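Local coordinates for aminopeptidase YwaD (Bacillus subtilis, PDB 6HC6), which removes amino acids from the N-termini of peptides, among them arginine, lysine and leucine, using two bound zinc ions, at residues Ser316-Asn321 and Asn345-Ser350; Val325-Glu330 and Glu395-Tyr400; Tyr336-Asp341 and Ser364-Gly369. All coordinates share one frame; numbering follows the deposited sequence.

Contact 1. Residues Ser316-Asn321 and Asn345-Ser350; sequences SEVNFN and NYVWES
Val318, on a central strand of the M28 peptidase sheet, meets Val347, in the first turn of the helix 346-358 that lies against that sheet, and this pair is the tight heart of the contact. Methyl faces methyl: Val318 CG2 is 3.2 Å from Val347 CG2, closer than two carbons usually come. Both branches of Val347 are used. CG2, anti to its own carbonyl carbon, goes to Val318 and also lies 3.4 Å from the backbone oxygen Asn319 O, whereas CG1, anti to the backbone N (chi1 -174°), reaches the Phe320 ring, with CD2 3.7 Å away in an approach oblique to the ring. Farther along the helix, Ser350 CB stands at the rim of the same ring, close to its plane, 4.3 Å from Phe320 CZ. Ala425 and Val426 of helix 412-430 also touch Phe320, so two helices share this aromatic side chain.

Toward the start of both segments the fit slackens. Tyr346 is exposed, and its ring meets the strand merely through an edge, CD2 lying 4.3 Å from Glu317 O. The carboxylate of Glu317 takes no part in this approach and forms a salt bridge with Lys284.

The helix start has its own polar fastening. Asn345 is the N-cap, and its OD1 accepts a nearly straight bond from Trp348 N (3.3 Å, 162° at the hydrogen) and a weak, bent one from Val347 N, while its ND2 donates to Ser383 O of the neighbouring strand 382-389. No hydrogen bond crosses between 316-321 and 345-350. Between these segments the union therefore rests on van der Waals packing, mostly apolar, and the cap bonds hold the first turn, from which Val347 projects.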
# COMPACT_ATOMS: atom_id res chain seq x y z
N SER A 316 11.42 -10.40 18.74
CA SER A 316 11.35 -9.98 17.34
C SER A 316 12.67 -9.37 16.91
O SER A 316 13.16 -8.41 17.52
CB SER A 316 10.23 -8.98 17.15
OG SER A 316 8.96 -9.59 17.34
N GLU A 317 13.24 -9.90 15.83
CA GLU A 317 14.59 -9.51 15.42
C GLU A 317 14.60 -8.57 14.23
O GLU A 317 15.22 -7.50 14.29
CB GLU A 317 15.42 -10.76 15.10
CG GLU A 317 16.85 -10.45 14.69
CD GLU A 317 17.64 -11.71 14.43
OE1 GLU A 317 17.65 -12.59 15.31
OE2 GLU A 317 18.22 -11.84 13.33
N VAL A 318 13.93 -8.94 13.14
CA VAL A 318 14.09 -8.20 11.89
C VAL A 318 12.86 -8.45 11.03
O VAL A 318 12.27 -9.53 11.07
CB VAL A 318 15.41 -8.63 11.20
CG1 VAL A 318 15.45 -10.13 10.97
CG2 VAL A 318 15.58 -7.96 9.92
N ASN A 319 12.46 -7.42 10.28
CA ASN A 319 11.38 -7.48 9.30
C ASN A 319 11.93 -7.08 7.94
O ASN A 319 12.42 -5.95 7.78
CB ASN A 319 10.21 -6.55 9.69
CG ASN A 319 9.28 -6.26 8.53
OD1 ASN A 319 9.00 -5.10 8.22
ND2 ASN A 319 8.81 -7.31 7.87
N PHE A 320 11.87 -7.98 6.96
CA PHE A 320 12.17 -7.68 5.56
C PHE A 320 10.84 -7.50 4.84
O PHE A 320 10.11 -8.47 4.63
CB PHE A 320 12.94 -8.82 4.89
CG PHE A 320 14.27 -9.09 5.48
CD1 PHE A 320 14.39 -9.82 6.65
CD2 PHE A 320 15.43 -8.65 4.83
CE1 PHE A 320 15.64 -10.10 7.19
CE2 PHE A 320 16.68 -8.93 5.37
CZ PHE A 320 16.79 -9.64 6.54
N ASN A 321 10.50 -6.26 4.47
CA ASN A 321 9.24 -5.99 3.79
C ASN A 321 9.51 -5.77 2.30
O ASN A 321 10.43 -5.03 1.94
CB ASN A 321 8.54 -4.77 4.39
CG ASN A 321 7.15 -4.54 3.78
OD1 ASN A 321 6.22 -5.31 4.02
ND2 ASN A 321 7.02 -3.50 2.99
N ASN A 345 20.30 -0.55 9.97
CA ASN A 345 19.82 -1.45 11.02
C ASN A 345 20.13 -2.88 10.57
O ASN A 345 20.83 -3.09 9.57
CB ASN A 345 18.33 -1.22 11.32
CG ASN A 345 17.43 -1.46 10.12
OD1 ASN A 345 17.75 -2.25 9.25
ND2 ASN A 345 16.27 -0.78 10.10
N TYR A 346 19.62 -3.86 11.31
CA TYR A 346 19.95 -5.25 11.00
C TYR A 346 19.55 -5.64 9.58
O TYR A 346 20.24 -6.46 8.95
CB TYR A 346 19.29 -6.18 12.02
CG TYR A 346 20.05 -6.27 13.33
CD1 TYR A 346 21.39 -5.89 13.41
CD2 TYR A 346 19.43 -6.73 14.48
CE1 TYR A 346 22.10 -5.99 14.61
CE2 TYR A 346 20.14 -6.83 15.68
CZ TYR A 346 21.46 -6.45 15.74
OH TYR A 346 22.17 -6.54 16.92
N VAL A 347 18.45 -5.08 9.05
CA VAL A 347 18.04 -5.39 7.68
C VAL A 347 19.08 -4.90 6.68
O VAL A 347 19.47 -5.61 5.75
CB VAL A 347 16.67 -4.77 7.35
CG1 VAL A 347 16.20 -5.23 5.99
CG2 VAL A 347 15.65 -5.09 8.41
N TRP A 348 19.52 -3.65 6.85
CA TRP A 348 20.55 -3.13 5.96
C TRP A 348 21.84 -3.94 6.07
O TRP A 348 22.45 -4.29 5.05
CB TRP A 348 20.81 -1.66 6.26
CG TRP A 348 21.94 -1.12 5.46
CD1 TRP A 348 23.13 -0.66 5.92
CD2 TRP A 348 21.99 -1.01 4.03
NE1 TRP A 348 23.93 -0.26 4.88
CE2 TRP A 348 23.25 -0.47 3.70
CE3 TRP A 348 21.10 -1.31 2.99
CZ2 TRP A 348 23.64 -0.23 2.39
CZ3 TRP A 348 21.48 -1.07 1.68
CH2 TRP A 348 22.75 -0.53 1.40
N GLU A 349 22.27 -4.26 7.30
CA GLU A 349 23.50 -5.03 7.47
C GLU A 349 23.44 -6.33 6.69
O GLU A 349 24.37 -6.66 5.94
CB GLU A 349 23.74 -5.31 8.96
CG GLU A 349 24.06 -4.08 9.78
CD GLU A 349 24.31 -4.41 11.25
OE1 GLU A 349 24.78 -5.53 11.53
OE2 GLU A 349 24.03 -3.55 12.11
N SER A 350 22.34 -7.08 6.83
CA SER A 350 22.23 -8.35 6.13
C SER A 350 22.15 -8.15 4.62
O SER A 350 22.68 -8.97 3.86
CB SER A 350 21.01 -9.12 6.63
OG SER A 350 21.28 -9.65 7.92

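Contact 2. Residues Val325-Glu330 and Glu395-Tyr400; sequences VGTSWE and EVEPWY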
# COMPACT_ATOMS: atom_id res chain seq x y z
N VAL A 325 8.76 -4.69 -6.23
CA VAL A 325 10.07 -5.25 -6.51
C VAL A 325 10.13 -5.89 -7.90
O VAL A 325 11.00 -6.69 -8.16
CB VAL A 325 10.47 -6.27 -5.43
CG1 VAL A 325 10.80 -5.54 -4.12
CG2 VAL A 325 9.36 -7.30 -5.22
N GLY A 326 9.23 -5.52 -8.81
CA GLY A 326 9.30 -6.13 -10.12
C GLY A 326 9.04 -5.27 -11.35
O GLY A 326 8.75 -5.81 -12.42
N THR A 327 9.15 -3.95 -11.24
CA THR A 327 8.75 -3.13 -12.39
C THR A 327 9.69 -3.37 -13.56
O THR A 327 10.89 -3.61 -13.37
CB THR A 327 8.71 -1.65 -12.04
OG1 THR A 327 8.17 -0.93 -13.16
CG2 THR A 327 10.12 -1.11 -11.79
N SER A 328 9.13 -3.34 -14.77
CA SER A 328 9.93 -3.35 -15.99
C SER A 328 10.42 -1.97 -16.37
O SER A 328 11.22 -1.86 -17.30
CB SER A 328 9.12 -3.90 -17.17
OG SER A 328 7.99 -3.08 -17.41
N TRP A 329 9.95 -0.92 -15.68
CA TRP A 329 10.31 0.45 -16.02
C TRP A 329 11.81 0.57 -16.13
O TRP A 329 12.53 0.33 -15.16
CB TRP A 329 9.77 1.42 -14.96
CG TRP A 329 9.90 2.89 -15.34
CD1 TRP A 329 9.57 3.46 -16.54
CD2 TRP A 329 10.39 3.95 -14.51
NE1 TRP A 329 9.82 4.81 -16.50
CE2 TRP A 329 10.32 5.13 -15.26
CE3 TRP A 329 10.85 4.01 -13.19
CZ2 TRP A 329 10.73 6.37 -14.75
CZ3 TRP A 329 11.26 5.24 -12.68
CH2 TRP A 329 11.19 6.40 -13.46
N GLU A 330 12.29 0.95 -17.32
CA GLU A 330 13.71 0.83 -17.59
C GLU A 330 14.55 1.65 -16.61
O GLU A 330 15.64 1.21 -16.22
CB GLU A 330 14.00 1.22 -19.03
CG GLU A 330 13.75 0.10 -20.02
CD GLU A 330 14.71 0.12 -21.19
OE1 GLU A 330 15.09 1.23 -21.63
OE2 GLU A 330 15.10 -0.97 -21.67
N GLU A 395 12.69 7.81 -7.82
CA GLU A 395 11.29 7.77 -8.25
C GLU A 395 10.90 6.38 -8.72
O GLU A 395 11.73 5.58 -9.15
CB GLU A 395 11.05 8.77 -9.38
CG GLU A 395 10.82 10.19 -8.89
CD GLU A 395 10.82 11.20 -10.02
OE1 GLU A 395 9.90 12.05 -10.06
OE2 GLU A 395 11.74 11.14 -10.86
N VAL A 396 9.60 6.09 -8.62
CA VAL A 396 9.07 4.82 -9.08
C VAL A 396 8.44 5.00 -10.46
O VAL A 396 8.43 6.11 -11.01
CB VAL A 396 8.05 4.24 -8.08
CG1 VAL A 396 8.75 3.88 -6.79
CG2 VAL A 396 6.94 5.24 -7.81
N GLU A 397 7.90 3.92 -11.01
CA GLU A 397 7.41 3.93 -12.37
C GLU A 397 6.18 4.83 -12.48
O GLU A 397 5.48 5.08 -11.50
CB GLU A 397 7.05 2.51 -12.80
CG GLU A 397 5.89 1.90 -12.02
CD GLU A 397 6.35 1.14 -10.79
OE1 GLU A 397 5.56 0.30 -10.30
OE2 GLU A 397 7.48 1.37 -10.30
N PRO A 398 5.92 5.35 -13.69
CA PRO A 398 4.72 6.18 -13.89
C PRO A 398 3.42 5.40 -13.77
O PRO A 398 2.36 6.02 -13.66
CB PRO A 398 4.91 6.73 -15.31
CG PRO A 398 5.83 5.76 -15.98
CD PRO A 398 6.76 5.30 -14.90
N TRP A 399 3.48 4.08 -13.77
CA TRP A 399 2.27 3.26 -13.77
C TRP A 399 1.70 3.02 -12.38
O TRP A 399 0.58 2.52 -12.26
CB TRP A 399 2.58 1.93 -14.47
CG TRP A 399 3.29 2.16 -15.77
CD1 TRP A 399 2.87 2.97 -16.79
CD2 TRP A 399 4.54 1.61 -16.19
NE1 TRP A 399 3.78 2.94 -17.82
CE2 TRP A 399 4.81 2.11 -17.47
CE3 TRP A 399 5.44 0.72 -15.60
CZ2 TRP A 399 5.96 1.76 -18.18
CZ3 TRP A 399 6.58 0.38 -16.30
CH2 TRP A 399 6.83 0.89 -17.58
N TYR A 400 2.45 3.38 -11.34
CA TYR A 400 2.06 3.19 -9.96
C TYR A 400 0.68 3.77 -9.68
O TYR A 400 0.38 4.91 -10.07
CB TYR A 400 3.15 3.85 -9.09
CG TYR A 400 2.82 4.19 -7.66
CD1 TYR A 400 2.96 3.25 -6.65
CD2 TYR A 400 2.44 5.48 -7.30
CE1 TYR A 400 2.70 3.58 -5.33
CE2 TYR A 400 2.17 5.82 -5.99
CZ TYR A 400 2.30 4.86 -5.01
OH TYR A 400 2.04 5.16 -3.69
O HOH W 1 5.60 -1.47 -12.93
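Trp329 packs on the type I beta turn Glu397-Tyr400, where two loops beside the zinc site of the M28 fold meet; no hydrogen bond passes directly between 325-330 and 395-400. One face of its indole takes two CH-pi contacts: Pro398 CD sits 3.5 Å from the centroid of the five-membered ring, almost on its normal, and Glu397 CA lies over the six-membered ring. The edge of Trp329 is turned to the face of Trp399 in a T-shaped pair, with planes at 79°, while Trp399 CZ3 comes 3.6 Å from Trp329 CB.

Behind the rings, Thr327 forms an ST turn. With OG1 anti to the backbone N (chi1 -173°), this oxygen accepts from Trp329 N at 3.1 Å and so steadies the backbone from which the indole projects. The Glu397 side chain folds over at its second torsion and lies antiparallel to that of Thr327, and its OE1 is held by Asn261 ND2, next in sequence to the zinc ligand Asp262. Farther out, Arg414 binds the carbonyls of Thr327, Trp329 and Glu330, and His409 stacks on Trp399. A water lies 2.6 Å from Thr327 OG1; the same water O, 3.2 Å from Glu397 OE1, may also give that carboxylate a weak bond.

Contact 3. Residues Tyr336-Asp341 and Ser364-Gly369; sequences YVNTLD and SLTQGG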
# COMPACT_ATOMS: atom_id res chain seq x y z
N TYR A 336 16.35 -0.06 -3.61
CA TYR A 336 16.43 0.72 -2.39
C TYR A 336 16.02 -0.09 -1.18
O TYR A 336 15.09 -0.90 -1.25
CB TYR A 336 15.56 1.97 -2.49
CG TYR A 336 16.18 2.98 -3.40
CD1 TYR A 336 17.24 3.77 -2.96
CD2 TYR A 336 15.75 3.11 -4.71
CE1 TYR A 336 17.84 4.71 -3.81
CE2 TYR A 336 16.35 4.03 -5.56
CZ TYR A 336 17.38 4.83 -5.11
OH TYR A 336 17.97 5.73 -5.96
N VAL A 337 16.72 0.14 -0.07
CA VAL A 337 16.39 -0.39 1.25
C VAL A 337 15.95 0.80 2.08
O VAL A 337 16.77 1.61 2.53
CB VAL A 337 17.58 -1.12 1.88
CG1 VAL A 337 17.21 -1.65 3.26
CG2 VAL A 337 18.06 -2.24 1.00
N ASN A 338 14.64 0.95 2.26
CA ASN A 338 14.06 2.10 2.95
C ASN A 338 13.91 1.81 4.44
O ASN A 338 13.19 0.88 4.81
CB ASN A 338 12.68 2.43 2.35
CG ASN A 338 12.78 3.10 1.00
OD1 ASN A 338 12.59 4.31 0.88
ND2 ASN A 338 13.11 2.33 -0.02
N THR A 339 14.55 2.61 5.28
CA THR A 339 14.26 2.58 6.71
C THR A 339 13.58 3.88 7.11
O THR A 339 13.77 4.92 6.47
CB THR A 339 15.53 2.35 7.55
OG1 THR A 339 16.41 3.47 7.41
CG2 THR A 339 16.24 1.10 7.08
N LEU A 340 12.74 3.81 8.15
CA LEU A 340 11.90 4.96 8.47
C LEU A 340 12.72 6.17 8.88
O LEU A 340 12.29 7.31 8.68
CB LEU A 340 10.90 4.58 9.57
CG LEU A 340 9.86 5.62 9.99
CD1 LEU A 340 8.90 5.91 8.84
CD2 LEU A 340 9.12 5.16 11.25
N ASP A 341 13.92 5.96 9.43
CA ASP A 341 14.81 7.04 9.81
C ASP A 341 15.99 7.21 8.85
O ASP A 341 16.82 8.10 9.07
CB ASP A 341 15.33 6.82 11.23
CG ASP A 341 15.86 5.41 11.45
OD1 ASP A 341 16.14 4.71 10.46
OD2 ASP A 341 16.00 5.01 12.63
N SER A 364 20.99 0.56 -2.40
CA SER A 364 21.13 1.83 -1.70
C SER A 364 20.26 1.84 -0.45
O SER A 364 19.10 1.43 -0.49
CB SER A 364 20.77 3.02 -2.61
OG SER A 364 21.73 3.17 -3.64
N LEU A 365 20.83 2.32 0.65
CA LEU A 365 20.06 2.61 1.84
C LEU A 365 19.48 4.01 1.73
O LEU A 365 20.17 4.94 1.31
CB LEU A 365 20.94 2.50 3.09
CG LEU A 365 20.32 2.91 4.43
CD1 LEU A 365 19.26 1.91 4.85
CD2 LEU A 365 21.40 3.01 5.51
N THR A 366 18.22 4.17 2.12
CA THR A 366 17.61 5.48 2.08
C THR A 366 16.49 5.55 3.10
O THR A 366 16.13 4.56 3.73
CB THR A 366 17.12 5.79 0.66
OG1 THR A 366 16.80 7.18 0.56
CG2 THR A 366 15.89 4.91 0.34
N GLN A 367 15.95 6.75 3.29
CA GLN A 367 14.80 6.93 4.17
C GLN A 367 13.52 6.72 3.39
O GLN A 367 13.39 7.18 2.25
CB GLN A 367 14.81 8.32 4.81
CG GLN A 367 13.79 8.51 5.95
CD GLN A 367 12.37 8.77 5.44
OE1 GLN A 367 12.18 9.32 4.36
NE2 GLN A 367 11.38 8.37 6.23
N GLY A 368 12.56 6.04 4.01
CA GLY A 368 11.24 5.94 3.42
C GLY A 368 10.30 5.21 4.35
O GLY A 368 10.72 4.30 5.07
N GLY A 369 9.04 5.61 4.35
CA GLY A 369 8.03 4.89 5.11
C GLY A 369 6.92 4.41 4.19
O GLY A 369 7.20 3.92 3.10
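The two parallel strands of a beta-alpha-beta unit, 334-339 and 363-367, lie side by side here at one margin of the M28 sheet, linked through helix 346-358. Between 336-341 and 364-369 run four backbone bonds. Val337 N donates to Ser364 O at 2.7 Å and Thr339 N to Thr366 O at 2.9 Å, both nearly along the C=O axis; in the other direction Thr366 N gives to Val337 O. The last, Gly368 N to Thr339 O, approaches from well above the carbonyl plane, as the backbone at Gly368 leaves the strand.

On the face with Tyr336, Asn338, Ser364 and Thr366, the Tyr336 ring is met obliquely by Ser364 CB, 3.6 Å from CE1, and by Thr366 CG2. On the other face Leu365 CD1 reaches forward and across to Thr339 CG2 (3.8 Å), and Trp348 of the connecting helix covers Val337 and Leu365.

Gln367 extends the pairing beyond the strands. A kink at its second torsion (chi2 -79°) brings NE2 to within 2.8 Å of Leu340 O; the oxygen lies in the amide plane of Gln367, although the donor stands above the carbonyl plane. NE2 also has a weak bond to Asp449. A side chain thus satisfies the carbonyl of Leu340, just past the end of its strand, continuing the polar union of the two segments where regular pairing has stopped.

In the fold
Contacts 1 and 3 are neighbours, their centres about 12 Å apart, and both involve the same sheet: helix 346-358, which packs on strand 316-322 in contact 1, is the crossover between the strands paired in contact 3. Trp348 makes much of the join, its CH2 lying 3.5 Å from Leu365 N, with Asn345 touching Thr339 as well. Contact 2, whose centre is about 24 Å from that of contact 1 and about 17 Å from that of contact 3, ties together loops beyond the sheet. It is also nearest the metals: the Glu397 side chain is about 9 Å from a zinc ion, against about 11 Å for Gly369 and about 13 Å for the Asn319 side chain. Between 316-321 and 325-330 lies the zinc ligand Asp323.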